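Local coordinates for putative secreted cellulose binding protein (PDB 4OY7) that oxidatively cleaves glycosidic bonds in cellulose in a copper-dependent reaction, this chain being the lytic polysaccharide monooxygenase (AA10) domain of a longer secreted protein, at residues A108-D113 against S181-F186; Y156-A161 against I172-V177; C32-D37 against A84-W89; G23-T28 against S39-L44. All coordinates share one frame; numbering follows the deposited sequence. Where two conformers were deposited one is given.

How the contacts relate
Contact 1 holds the copper site, contact 2 fills the beta-sandwich interior behind it, and contacts 3 and 4 belong to the helical side. Along the chain contacts 4 and 3 come first, their segments alternating, and both close before contact 1 opens; contact 2 falls between the two segments of contact 1. Centres of contacts 1 and 2 lie about 13 Å apart. Contact 2 shares the sheet of strands 112-119 and 184-193 through strand 168-178 only; its other strand lies in the facing sheet. Contacts 3 and 4, about 12 Å apart between centres, meet through Leu36 at the join of helices 30-39 and 42-45. About 26 Å separates the centres of contacts 1 and 3, so the helical packing stands well away from the metal.

Contact 1 (A108-D113 against S181-F186); sequences AAHPGD and SQENFF. With CU (copper (II) ion), chain I.
The histidine brace, the copper site that defines lytic polysaccharide monooxygenases, includes His110, with Phe185 and Glu183 beside it; the segments lead into strands 112-119 and 184-193, which flank strand 168-178 in one sheet. His110 gives one ligand, NE2 at 2.4 Å from the copper; its CG lies anti to the carbonyl carbon (chi1 -55°), which swings the imidazole out from the loop toward the other segment. His1 completes the brace with its N-terminal nitrogen and, as in this family, its imidazole. Phe185 approaches from strand 184-193: its CZ comes within 3.4 Å of the copper, a contact without a bond, and its CE1 lies 4.2 Å from His110 CD2, the two rings meeting obliquely. The Phe185 ring also meets those of Trp176 and His1. Ala108 CB, 3.6 Å from the copper, adds an apolar neighbour from the first segment. Here Glu183 reaches the copper through a water, OE1 being 4.0 Å from the metal, though it is a copper-binding residue in another structure of this protein. A salt bridge to Arg178 holds the same oxygen. At its base an ST turn fixes the backbone, with Glu183 N donating to Ser181 OG at 3.0 Å and 167°. The metal-bound water, in plane at the edge of the Phe185 ring, donates to Glu183 OE1 at 2.6 Å.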
loop_
_atom_site.group_PDB
_atom_site.type_symbol
_atom_site.label_atom_id
_atom_site.label_comp_id
_atom_site.label_asym_id
_atom_site.label_seq_id
_atom_site.Cartn_x
_atom_site.Cartn_y
_atom_site.Cartn_z
ATOM N N ALA A 108 -4.392 1.032 14.120
ATOM C CA ALA A 108 -5.660 1.332 14.801
ATOM C C ALA A 108 -6.756 0.719 13.971
ATOM O O ALA A 108 -6.751 0.842 12.767
ATOM C CB ALA A 108 -5.877 2.826 15.012
ATOM N N ALA A 109 -7.663 0.005 14.619
ATOM C CA ALA A 109 -8.664 -0.778 13.917
ATOM C C ALA A 109 -9.929 0.047 13.681
ATOM O O ALA A 109 -10.303 0.901 14.493
ATOM C CB ALA A 109 -9.013 -2.015 14.725
ATOM N N HIS A 110 -10.621 -0.290 12.603
ATOM C CA HIS A 110 -11.836 0.396 12.208
ATOM C C HIS A 110 -12.713 -0.560 11.404
ATOM O O HIS A 110 -12.194 -1.381 10.648
ATOM C CB HIS A 110 -11.521 1.601 11.307
ATOM C CG HIS A 110 -10.547 2.579 11.886
ATOM N ND1 HIS A 110 -10.854 3.405 12.949
ATOM C CD2 HIS A 110 -9.274 2.872 11.538
ATOM C CE1 HIS A 110 -9.815 4.165 13.230
ATOM N NE2 HIS A 110 -8.832 3.839 12.412
ATOM N N PRO A 111 -14.045 -0.401 11.499
ATOM C CA PRO A 111 -14.931 -1.132 10.604
ATOM C C PRO A 111 -14.925 -0.556 9.155
ATOM O O PRO A 111 -14.691 0.625 8.955
ATOM C CB PRO A 111 -16.296 -0.931 11.252
ATOM C CG PRO A 111 -16.205 0.429 11.863
ATOM C CD PRO A 111 -14.779 0.551 12.350
ATOM N N GLY A 112 -15.140 -1.406 8.151
ATOM C CA GLY A 112 -15.162 -0.961 6.754
ATOM C C GLY A 112 -14.722 -2.018 5.757
ATOM O O GLY A 112 -14.597 -3.216 6.105
ATOM N N ASP A 113 -14.535 -1.558 4.518
ATOM C CA ASP A 113 -14.177 -2.382 3.353
ATOM C C ASP A 113 -12.760 -2.102 2.926
ATOM O O ASP A 113 -12.300 -0.933 2.920
ATOM C CB ASP A 113 -15.034 -2.037 2.123
ATOM C CG ASP A 113 -16.460 -2.437 2.235
ATOM O OD1 ASP A 113 -16.813 -3.205 3.127
ATOM O OD2 ASP A 113 -17.236 -1.962 1.371
ATOM N N SER A 181 -16.745 6.714 9.301
ATOM C CA SER A 181 -15.912 7.908 9.198
ATOM C C SER A 181 -15.662 8.180 7.742
ATOM O O SER A 181 -15.734 7.260 6.911
ATOM C CB SER A 181 -14.554 7.687 9.864
ATOM O OG SER A 181 -13.765 8.856 9.794
ATOM N N GLN A 182 -15.390 9.446 7.437
ATOM C CA GLN A 182 -14.947 9.853 6.096
ATOM C C GLN A 182 -13.458 9.543 5.876
ATOM O O GLN A 182 -12.983 9.566 4.757
ATOM C CB GLN A 182 -15.240 11.335 5.866
ATOM C CG GLN A 182 -16.725 11.646 5.864
ATOM C CD GLN A 182 -17.431 11.068 4.650
ATOM O OE1 GLN A 182 -17.222 11.512 3.529
ATOM N NE2 GLN A 182 -18.232 10.060 4.859
ATOM N N GLU A 183 -12.733 9.235 6.950
ATOM C CA GLU A 183 -11.314 8.903 6.841
ATOM C C GLU A 183 -11.125 7.580 6.114
ATOM O O GLU A 183 -11.802 6.586 6.426
ATOM C CB GLU A 183 -10.671 8.847 8.213
ATOM C CG GLU A 183 -9.168 8.606 8.200
ATOM C CD GLU A 183 -8.632 8.452 9.610
ATOM O OE1 GLU A 183 -9.056 7.490 10.265
ATOM O OE2 GLU A 183 -7.841 9.304 10.065
ATOM N N ASN A 184 -10.236 7.587 5.118
ATOM C CA ASN A 184 -9.850 6.394 4.385
ATOM C C ASN A 184 -8.307 6.293 4.365
ATOM O O ASN A 184 -7.614 7.314 4.432
ATOM C CB ASN A 184 -10.309 6.504 2.913
ATOM C CG ASN A 184 -11.820 6.446 2.682
ATOM O OD1 ASN A 184 -12.212 6.534 1.503
ATOM N ND2 ASN A 184 -12.660 6.270 3.719
ATOM N N PHE A 185 -7.794 5.086 4.148
ATOM C CA PHE A 185 -6.352 4.803 4.027
ATOM C C PHE A 185 -6.000 4.328 2.617
ATOM O O PHE A 185 -6.817 3.732 1.926
ATOM C CB PHE A 185 -5.949 3.791 5.101
ATOM C CG PHE A 185 -6.099 4.348 6.482
ATOM C CD1 PHE A 185 -7.326 4.400 7.113
ATOM C CD2 PHE A 185 -5.019 4.965 7.069
ATOM C CE1 PHE A 185 -7.443 4.992 8.361
ATOM C CE2 PHE A 185 -5.122 5.557 8.304
ATOM C CZ PHE A 185 -6.335 5.582 8.933
ATOM N N PHE A 186 -4.767 4.596 2.210
ATOM C CA PHE A 186 -4.344 4.393 0.843
ATOM C C PHE A 186 -3.044 3.608 0.836
ATOM O O PHE A 186 -2.077 3.999 1.487
ATOM C CB PHE A 186 -4.157 5.755 0.155
ATOM C CG PHE A 186 -5.463 6.481 -0.068
ATOM C CD1 PHE A 186 -6.070 7.169 0.964
ATOM C CD2 PHE A 186 -6.121 6.425 -1.310
ATOM C CE1 PHE A 186 -7.312 7.767 0.802
ATOM C CE2 PHE A 186 -7.367 7.036 -1.471
ATOM C CZ PHE A 186 -7.955 7.701 -0.411
HETATM CU CU CU I . -6.732 4.953 12.257
HETATM O O HOH W 1 -7.681 6.468 12.255
#

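Contact 2 (Y156-A161 against I172-V177); sequences YYWDLA and IFMQWV
Segments 156-161 and 172-177, which meet through pairs such as Tyr156 and Trp176, run at 138° to each other, their axes 12.9 Å apart at the closest. That spacing is bridged by side chains alone, and no hydrogen bond joins the two segments. Every second residue faces across, Tyr156, Trp158 and Leu160 from one strand and Trp176, Met174 and Ile172 from the other, and they pair in reverse order because the strands are roughly antiparallel. Tyr156 and Trp176 cross at about a right angle, an oblique pair with planes at 71°. The phenol oxygen comes to the edge of the indole, Tyr156 OH lying 3.5 Å from Trp176 CZ2, and the same hydroxyl is hydrogen-bonded to His110 N. These strands belong to the two facing sheets of the immunoglobulin-like beta-sandwich at the core of AA10 enzymes, and this is part of its buried interior. A valine in place of Tyr156 would probably leave the edge of Trp176 facing a gap and His110 N without its hydroxyl partner. Next along the strand, Trp158 has its CG between the backbone N and the carbonyl carbon (chi1 67°), which sets the edge of its six-membered ring beside the extended Met174. The two slide past each other in a Met-aromatic contact, Met174 SD being 4.0 Å from Trp158 CZ2. Trp158 NE1 is hydrogen-bonded to Gln138 OE1. Phe114 stacks on Trp176 and also touches the Tyr156 and Trp158 rings. Leu160 CD2 and Ile172 CD1 meet more distantly, at 4.5 Å.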
loop_
_atom_site.group_PDB
_atom_site.type_symbol
_atom_site.label_atom_id
_atom_site.label_comp_id
_atom_site.label_asym_id
_atom_site.label_seq_id
_atom_site.Cartn_x
_atom_site.Cartn_y
_atom_site.Cartn_z
ATOM N N TYR A 156 -5.246 -7.276 9.967
ATOM C CA TYR A 156 -6.358 -7.919 9.268
ATOM C C TYR A 156 -5.781 -8.954 8.310
ATOM O O TYR A 156 -4.639 -8.851 7.890
ATOM C CB TYR A 156 -7.150 -6.876 8.484
ATOM C CG TYR A 156 -7.822 -5.815 9.333
ATOM C CD1 TYR A 156 -9.102 -6.010 9.861
ATOM C CD2 TYR A 156 -7.191 -4.602 9.591
ATOM C CE1 TYR A 156 -9.711 -5.024 10.616
ATOM C CE2 TYR A 156 -7.800 -3.614 10.348
ATOM C CZ TYR A 156 -9.064 -3.825 10.838
ATOM O OH TYR A 156 -9.640 -2.843 11.596
ATOM N N TYR A 157 -6.553 -9.977 7.993
ATOM C CA TYR A 157 -6.106 -11.047 7.147
ATOM C C TYR A 157 -7.293 -11.551 6.316
ATOM O O TYR A 157 -8.439 -11.661 6.801
ATOM C CB TYR A 157 -5.439 -12.214 7.935
ATOM C CG TYR A 157 -6.317 -13.005 8.861
ATOM C CD1 TYR A 157 -7.026 -14.102 8.405
ATOM C CD2 TYR A 157 -6.415 -12.693 10.206
ATOM C CE1 TYR A 157 -7.811 -14.857 9.253
ATOM C CE2 TYR A 157 -7.198 -13.452 11.064
ATOM C CZ TYR A 157 -7.897 -14.527 10.580
ATOM O OH TYR A 157 -8.703 -15.269 11.420
ATOM N N TRP A 158 -6.972 -11.868 5.068
ATOM C CA TRP A 158 -7.890 -12.474 4.102
ATOM C C TRP A 158 -7.119 -13.114 2.958
ATOM O O TRP A 158 -5.916 -12.925 2.841
ATOM C CB TRP A 158 -8.883 -11.461 3.559
ATOM C CG TRP A 158 -8.343 -10.349 2.696
ATOM C CD1 TRP A 158 -8.190 -10.375 1.333
ATOM C CD2 TRP A 158 -7.920 -9.037 3.118
ATOM N NE1 TRP A 158 -7.712 -9.161 0.881
ATOM C CE2 TRP A 158 -7.546 -8.323 1.951
ATOM C CE3 TRP A 158 -7.863 -8.386 4.373
ATOM C CZ2 TRP A 158 -7.102 -7.011 1.991
ATOM C CZ3 TRP A 158 -7.420 -7.068 4.420
ATOM C CH2 TRP A 158 -7.051 -6.387 3.227
ATOM N N ASP A 159 -7.808 -13.897 2.135
ATOM C CA ASP A 159 -7.172 -14.539 0.988
ATOM C C ASP A 159 -7.469 -13.745 -0.285
ATOM O O ASP A 159 -8.574 -13.220 -0.427
ATOM C CB ASP A 159 -7.715 -15.955 0.788
ATOM C CG ASP A 159 -7.377 -16.894 1.925
ATOM O OD1 ASP A 159 -6.230 -16.843 2.422
ATOM O OD2 ASP A 159 -8.251 -17.731 2.271
ATOM N N LEU A 160 -6.493 -13.692 -1.199
ATOM C CA LEU A 160 -6.661 -13.124 -2.541
ATOM C C LEU A 160 -6.235 -14.116 -3.635
ATOM O O LEU A 160 -5.074 -14.536 -3.658
ATOM C CB LEU A 160 -5.830 -11.841 -2.669
ATOM C CG LEU A 160 -5.706 -11.196 -4.062
ATOM C CD1 LEU A 160 -7.082 -10.853 -4.644
ATOM C CD2 LEU A 160 -4.745 -10.002 -3.981
ATOM N N ALA A 161 -7.158 -14.446 -4.546
ATOM C CA ALA A 161 -6.876 -15.315 -5.693
ATOM C C ALA A 161 -6.325 -14.450 -6.803
ATOM O O ALA A 161 -7.052 -13.627 -7.358
ATOM C CB ALA A 161 -8.148 -16.026 -6.151
ATOM N N ILE A 172 -0.363 -3.438 -6.496
ATOM C CA ILE A 172 -1.670 -3.633 -5.862
ATOM C C ILE A 172 -1.957 -2.403 -5.017
ATOM O O ILE A 172 -1.214 -2.094 -4.088
ATOM C CB ILE A 172 -1.703 -4.912 -4.989
ATOM C CG1 ILE A 172 -1.615 -6.159 -5.883
ATOM C CG2 ILE A 172 -2.967 -4.991 -4.150
ATOM C CD1 ILE A 172 -1.259 -7.423 -5.141
ATOM N N PHE A 173 -3.055 -1.734 -5.346
ATOM C CA PHE A 173 -3.516 -0.548 -4.618
ATOM C C PHE A 173 -4.732 -0.924 -3.801
ATOM O O PHE A 173 -5.637 -1.626 -4.307
ATOM C CB PHE A 173 -3.930 0.565 -5.586
ATOM C CG PHE A 173 -4.739 1.638 -4.942
ATOM C CD1 PHE A 173 -4.157 2.524 -4.026
ATOM C CD2 PHE A 173 -6.083 1.775 -5.232
ATOM C CE1 PHE A 173 -4.915 3.515 -3.436
ATOM C CE2 PHE A 173 -6.845 2.760 -4.616
ATOM C CZ PHE A 173 -6.264 3.601 -3.688
ATOM N N MET A 174 -4.740 -0.518 -2.531
ATOM C CA MET A 174 -5.890 -0.756 -1.665
ATOM C C MET A 174 -6.374 0.529 -1.056
ATOM O O MET A 174 -5.557 1.402 -0.670
ATOM C CB MET A 174 -5.579 -1.748 -0.556
ATOM C CG MET A 174 -4.835 -2.974 -1.008
ATOM S SD MET A 174 -4.735 -4.191 0.324
ATOM C CE MET A 174 -3.476 -5.248 -0.362
ATOM N N GLN A 175 -7.686 0.661 -1.016
ATOM C CA GLN A 175 -8.344 1.772 -0.333
ATOM C C GLN A 175 -9.177 1.175 0.783
ATOM O O GLN A 175 -10.048 0.321 0.567
ATOM C CB GLN A 175 -9.191 2.615 -1.280
ATOM C CG GLN A 175 -9.596 3.949 -0.686
ATOM C CD GLN A 175 -10.302 4.842 -1.691
ATOM O OE1 GLN A 175 -10.151 4.667 -2.907
ATOM N NE2 GLN A 175 -11.055 5.832 -1.192
ATOM N N TRP A 176 -8.844 1.579 2.007
ATOM C CA TRP A 176 -9.540 1.142 3.186
ATOM C C TRP A 176 -10.595 2.186 3.480
ATOM O O TRP A 176 -10.265 3.315 3.868
ATOM C CB TRP A 176 -8.572 1.031 4.368
ATOM C CG TRP A 176 -9.152 0.460 5.619
ATOM C CD1 TRP A 176 -10.356 -0.193 5.773
ATOM C CD2 TRP A 176 -8.523 0.447 6.910
ATOM N NE1 TRP A 176 -10.508 -0.585 7.080
ATOM C CE2 TRP A 176 -9.402 -0.207 7.794
ATOM C CE3 TRP A 176 -7.292 0.933 7.403
ATOM C CZ2 TRP A 176 -9.098 -0.390 9.138
ATOM C CZ3 TRP A 176 -7.009 0.766 8.709
ATOM C CH2 TRP A 176 -7.891 0.090 9.571
ATOM N N VAL A 177 -11.846 1.803 3.289
ATOM C CA VAL A 177 -12.978 2.711 3.383
ATOM C C VAL A 177 -13.729 2.433 4.667
ATOM O O VAL A 177 -14.431 1.420 4.809
ATOM C CB VAL A 177 -13.877 2.565 2.140
ATOM C CG1 VAL A 177 -15.055 3.538 2.207
ATOM C CG2 VAL A 177 -13.009 2.756 0.908
#

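Contact 3 (C32-D37 against A84-W89); sequences CQAALD and AARSDW
Trp89 packs its six-membered ring against helix 30-39, and this buried side of the contact contrasts with a more open one where Arg86 meets Ala34. On the inner side Ala35 presents its methyl to the far corner of the indole, Ala35 CB lying 3.9 Å from Trp89 CH2. Cys32, at the same end of the ring, brings its backbone N to 4.4 Å from Trp89 CZ3; both approaches are oblique to the ring. The hydrogen bond from Trp89 NE1 to Ala84 O, in the ring plane at 3.0 Å and 172°, probably restrains the indole from turning, and it ties together the two ends of segment 84-89. The outer side is thinner. Arg86 bends at chi3 (71°) and reaches the helix with one terminal nitrogen, NH1, 3.4 Å from Ala34 CB. Asp88 fixes the rotation of the guanidinium in a side-on salt bridge: Arg86 NE donates to Asp88 OD1 at 2.8 Å, and Arg86 NH2 to Asp88 OD2 at 2.8 Å, both to syn lone pairs and nearly in the guanidinium plane. A leucine in place of Arg86 would probably leave the Asp88 carboxylate without its bidentate mate and free to turn. This loop lies between strands 51-52 and 92-94. A disulfide from Cys32 to Cys14 fastens helix 30-39 to helix 10-18, whose Arg10 makes a cation-pi contact with Trp89. The indole thus sits where two helices meet the loop leading into strand 92-94.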
loop_
_atom_site.group_PDB
_atom_site.type_symbol
_atom_site.label_atom_id
_atom_site.label_comp_id
_atom_site.label_asym_id
_atom_site.label_seq_id
_atom_site.Cartn_x
_atom_site.Cartn_y
_atom_site.Cartn_z
ATOM N N CYS A 32 13.860 3.665 -1.571
ATOM C CA CYS A 32 13.626 3.990 -0.175
ATOM C C CYS A 32 14.535 5.109 0.312
ATOM O O CYS A 32 14.089 6.019 0.992
ATOM C CB CYS A 32 13.781 2.751 0.706
ATOM S SG CYS A 32 12.601 1.415 0.404
ATOM N N GLN A 33 15.813 5.051 -0.044
ATOM C CA GLN A 33 16.727 6.146 0.294
ATOM C C GLN A 33 16.256 7.464 -0.312
ATOM O O GLN A 33 16.274 8.500 0.359
ATOM C CB GLN A 33 18.156 5.847 -0.160
ATOM C CG GLN A 33 19.132 6.942 0.250
ATOM C CD GLN A 33 19.222 7.107 1.759
ATOM O OE1 GLN A 33 18.872 8.157 2.311
ATOM N NE2 GLN A 33 19.681 6.062 2.436
ATOM N N ALA A 34 15.817 7.430 -1.569
ATOM C CA ALA A 34 15.361 8.642 -2.241
ATOM C C ALA A 34 14.131 9.214 -1.560
ATOM O O ALA A 34 14.046 10.425 -1.377
ATOM C CB ALA A 34 15.068 8.372 -3.709
ATOM N N ALA A 35 13.198 8.342 -1.175
ATOM C CA ALA A 35 11.973 8.778 -0.506
ATOM C C ALA A 35 12.265 9.313 0.879
ATOM O O ALA A 35 11.621 10.262 1.333
ATOM C CB ALA A 35 10.964 7.643 -0.420
ATOM N N LEU A 36 13.231 8.722 1.567
ATOM C CA LEU A 36 13.633 9.244 2.876
ATOM C C LEU A 36 14.226 10.647 2.725
ATOM O O LEU A 36 13.909 11.566 3.489
ATOM C CB LEU A 36 14.644 8.311 3.550
ATOM C CG LEU A 36 15.218 8.743 4.899
ATOM C CD1 LEU A 36 14.121 8.819 5.946
ATOM C CD2 LEU A 36 16.289 7.789 5.370
ATOM N N ASP A 37 15.088 10.810 1.728
ATOM C CA ASP A 37 15.749 12.092 1.481
ATOM C C ASP A 37 14.735 13.171 1.062
ATOM O O ASP A 37 14.858 14.342 1.464
ATOM C CB ASP A 37 16.840 11.937 0.415
ATOM C CG ASP A 37 18.043 11.114 0.896
ATOM O OD1 ASP A 37 18.808 10.604 0.033
ATOM O OD2 ASP A 37 18.252 10.985 2.126
ATOM N N ALA A 84 6.699 8.226 -6.389
ATOM C CA ALA A 84 7.740 8.220 -7.428
ATOM C C ALA A 84 7.578 7.033 -8.362
ATOM O O ALA A 84 7.488 5.887 -7.932
ATOM C CB ALA A 84 9.125 8.222 -6.790
ATOM N N ALA A 85 7.515 7.335 -9.651
ATOM C CA ALA A 85 7.294 6.327 -10.676
ATOM C C ALA A 85 8.645 5.700 -11.055
ATOM O O ALA A 85 9.298 6.081 -12.066
ATOM C CB ALA A 85 6.617 6.951 -11.897
ATOM N N ARG A 86 9.060 4.759 -10.206
ATOM C CA ARG A 86 10.357 4.092 -10.291
ATOM C C ARG A 86 10.147 2.586 -10.290
ATOM O O ARG A 86 9.177 2.089 -9.709
ATOM C CB ARG A 86 11.185 4.427 -9.048
ATOM C CG ARG A 86 11.614 5.852 -8.916
ATOM C CD ARG A 86 12.262 6.111 -7.572
ATOM N NE ARG A 86 13.567 5.469 -7.539
ATOM C CZ ARG A 86 14.709 6.086 -7.265
ATOM N NH1 ARG A 86 14.743 7.388 -6.990
ATOM N NH2 ARG A 86 15.829 5.383 -7.258
ATOM N N SER A 87 11.068 1.867 -10.917
ATOM C CA SER A 87 10.980 0.407 -10.967
ATOM C C SER A 87 11.850 -0.293 -9.924
ATOM O O SER A 87 11.889 -1.533 -9.889
ATOM C CB SER A 87 11.383 -0.064 -12.354
ATOM O OG SER A 87 12.738 0.210 -12.622
ATOM N N ASP A 88 12.531 0.476 -9.084
ATOM C CA ASP A 88 13.512 -0.081 -8.138
ATOM C C ASP A 88 13.009 -0.108 -6.679
ATOM O O ASP A 88 13.801 -0.397 -5.785
ATOM C CB ASP A 88 14.903 0.586 -8.277
ATOM C CG ASP A 88 14.888 2.101 -8.036
ATOM O OD1 ASP A 88 13.789 2.705 -7.973
ATOM O OD2 ASP A 88 15.992 2.667 -7.842
ATOM N N TRP A 89 11.727 0.149 -6.440
ATOM C CA TRP A 89 11.150 -0.011 -5.114
ATOM C C TRP A 89 11.264 -1.480 -4.682
ATOM O O TRP A 89 11.392 -2.370 -5.538
ATOM C CB TRP A 89 9.669 0.356 -5.114
ATOM C CG TRP A 89 9.323 1.801 -5.257
ATOM C CD1 TRP A 89 8.912 2.451 -6.397
ATOM C CD2 TRP A 89 9.290 2.784 -4.214
ATOM N NE1 TRP A 89 8.645 3.761 -6.124
ATOM C CE2 TRP A 89 8.892 4.008 -4.801
ATOM C CE3 TRP A 89 9.608 2.764 -2.856
ATOM C CZ2 TRP A 89 8.726 5.191 -4.048
ATOM C CZ3 TRP A 89 9.459 3.924 -2.121
ATOM C CH2 TRP A 89 9.057 5.152 -2.731
#

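Contact 4 (G23-T28 against S39-L44); sequences GALDPT and SGATAL
Between Leu25 and Ala41 no aromatic ring, carboxylate or side-chain amide takes part; the flat group touched is the Ala41 peptide, whose carbonyl O lies 3.7 Å from Leu25 CD1. Both segments belong to the helical insertion between strands 4-6 and 51-52, consistent with the L2 region of AA10 enzymes: 23-28 is part of the loop joining helices 10-18 and 30-39, and 39-44 the turn from helix 30-39 into helix 42-45. Gly40 marks that turn by leaving helical angles with a positive phi of 94°, after which Ala41 and Leu44, three residues apart, face the loop together. Leu25 lies against both. With CG anti to the carbonyl carbon (chi1 -68°), its branch points at Ala41 and Leu44, and CD1 does most of the touching. The approach of Leu25 CD1 to Ala41 CB, 3.5 Å, is tighter than usual for two carbons. Leu25 CD1 also lies 3.9 Å from Leu44 CB, the two leucines crossing obliquely. Ala41 O, beside that methyl, takes a weak backbone bond from Leu44 N at 3.0 Å. Leu25 rests also on Ala18, and Leu44 on Cys14 and Tyr82, while Pro27 packs on helices 10-18 and 30-39, touching Ala18 and Leu36 among others. Next to Leu25, Asp26 binds calcium in another crystal structure of this protein, but no calcium is bound here. Leu44 CD1 adds a looser contact, 4.2 Å from Leu25 CD1.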
loop_
_atom_site.group_PDB
_atom_site.type_symbol
_atom_site.label_atom_id
_atom_site.label_comp_id
_atom_site.label_asym_id
_atom_site.label_seq_id
_atom_site.Cartn_x
_atom_site.Cartn_y
_atom_site.Cartn_z
ATOM N N GLY A 23 16.425 2.908 16.319
ATOM C CA GLY A 23 15.365 3.753 15.782
ATOM C C GLY A 23 15.813 4.686 14.663
ATOM O O GLY A 23 14.978 5.318 14.026
ATOM N N ALA A 24 17.125 4.764 14.410
ATOM C CA ALA A 24 17.619 5.457 13.225
ATOM C C ALA A 24 17.092 4.736 12.001
ATOM O O ALA A 24 16.782 3.553 12.065
ATOM C CB ALA A 24 19.133 5.465 13.198
ATOM N N LEU A 25 16.984 5.455 10.896
ATOM C CA LEU A 25 16.496 4.879 9.652
ATOM C C LEU A 25 17.603 4.849 8.621
ATOM O O LEU A 25 18.061 5.895 8.184
ATOM C CB LEU A 25 15.317 5.703 9.157
ATOM C CG LEU A 25 14.088 5.569 10.072
ATOM C CD1 LEU A 25 13.129 6.703 9.775
ATOM C CD2 LEU A 25 13.396 4.223 9.934
ATOM N N ASP A 26 18.027 3.647 8.234
ATOM C CA ASP A 26 19.143 3.477 7.296
ATOM C C ASP A 26 18.796 2.526 6.156
ATOM O O ASP A 26 19.182 1.372 6.167
ATOM C CB ASP A 26 20.369 2.972 8.029
ATOM C CG ASP A 26 21.601 2.972 7.153
ATOM O OD1 ASP A 26 21.776 3.942 6.374
ATOM O OD2 ASP A 26 22.404 2.021 7.250
ATOM N N PRO A 27 18.047 3.026 5.170
ATOM C CA PRO A 27 17.641 2.156 4.063
ATOM C C PRO A 27 18.803 1.841 3.147
ATOM O O PRO A 27 19.716 2.656 3.005
ATOM C CB PRO A 27 16.602 2.988 3.316
ATOM C CG PRO A 27 16.823 4.396 3.716
ATOM C CD PRO A 27 17.477 4.380 5.064
ATOM N N THR A 28 18.771 0.654 2.549
ATOM C CA THR A 28 19.736 0.305 1.506
ATOM C C THR A 28 19.075 0.291 0.125
ATOM O O THR A 28 19.750 0.412 -0.883
ATOM C CB THR A 28 20.439 -1.033 1.785
ATOM O OG1 THR A 28 19.477 -2.067 1.932
ATOM C CG2 THR A 28 21.259 -0.945 3.057
ATOM N N SER A 39 10.954 13.033 1.434
ATOM C CA SER A 39 9.795 13.267 2.304
ATOM C C SER A 39 10.073 13.150 3.798
ATOM O O SER A 39 9.246 13.571 4.608
ATOM C CB SER A 39 8.640 12.354 1.895
ATOM O OG SER A 39 8.077 12.771 0.668
ATOM N N GLY A 40 11.235 12.635 4.181
ATOM C CA GLY A 40 11.630 12.621 5.590
ATOM C C GLY A 40 11.306 11.367 6.370
ATOM O O GLY A 40 10.449 10.563 5.979
ATOM N N ALA A 41 11.977 11.231 7.507
ATOM C CA ALA A 41 11.891 10.055 8.376
ATOM C C ALA A 41 10.500 9.883 8.987
ATOM O O ALA A 41 10.106 8.750 9.314
ATOM C CB ALA A 41 12.947 10.155 9.476
ATOM N N THR A 42 9.793 10.995 9.174
ATOM C CA THR A 42 8.461 10.993 9.782
ATOM C C THR A 42 7.508 10.027 9.065
ATOM O O THR A 42 6.677 9.370 9.698
ATOM C CB THR A 42 7.877 12.422 9.789
ATOM O OG1 THR A 42 8.738 13.268 10.556
ATOM C CG2 THR A 42 6.446 12.463 10.366
ATOM N N ALA A 43 7.621 9.962 7.738
ATOM C CA ALA A 43 6.840 9.015 6.932
ATOM C C ALA A 43 7.038 7.562 7.335
ATOM O O ALA A 43 6.098 6.791 7.305
ATOM C CB ALA A 43 7.141 9.179 5.450
ATOM N N LEU A 44 8.277 7.167 7.616
ATOM C CA LEU A 44 8.567 5.790 8.031
ATOM C C LEU A 44 8.206 5.491 9.483
ATOM O O LEU A 44 7.823 4.360 9.809
ATOM C CB LEU A 44 10.027 5.443 7.755
ATOM C CG LEU A 44 10.411 5.568 6.277
ATOM C CD1 LEU A 44 11.866 5.177 6.089
ATOM C CD2 LEU A 44 9.506 4.710 5.419
#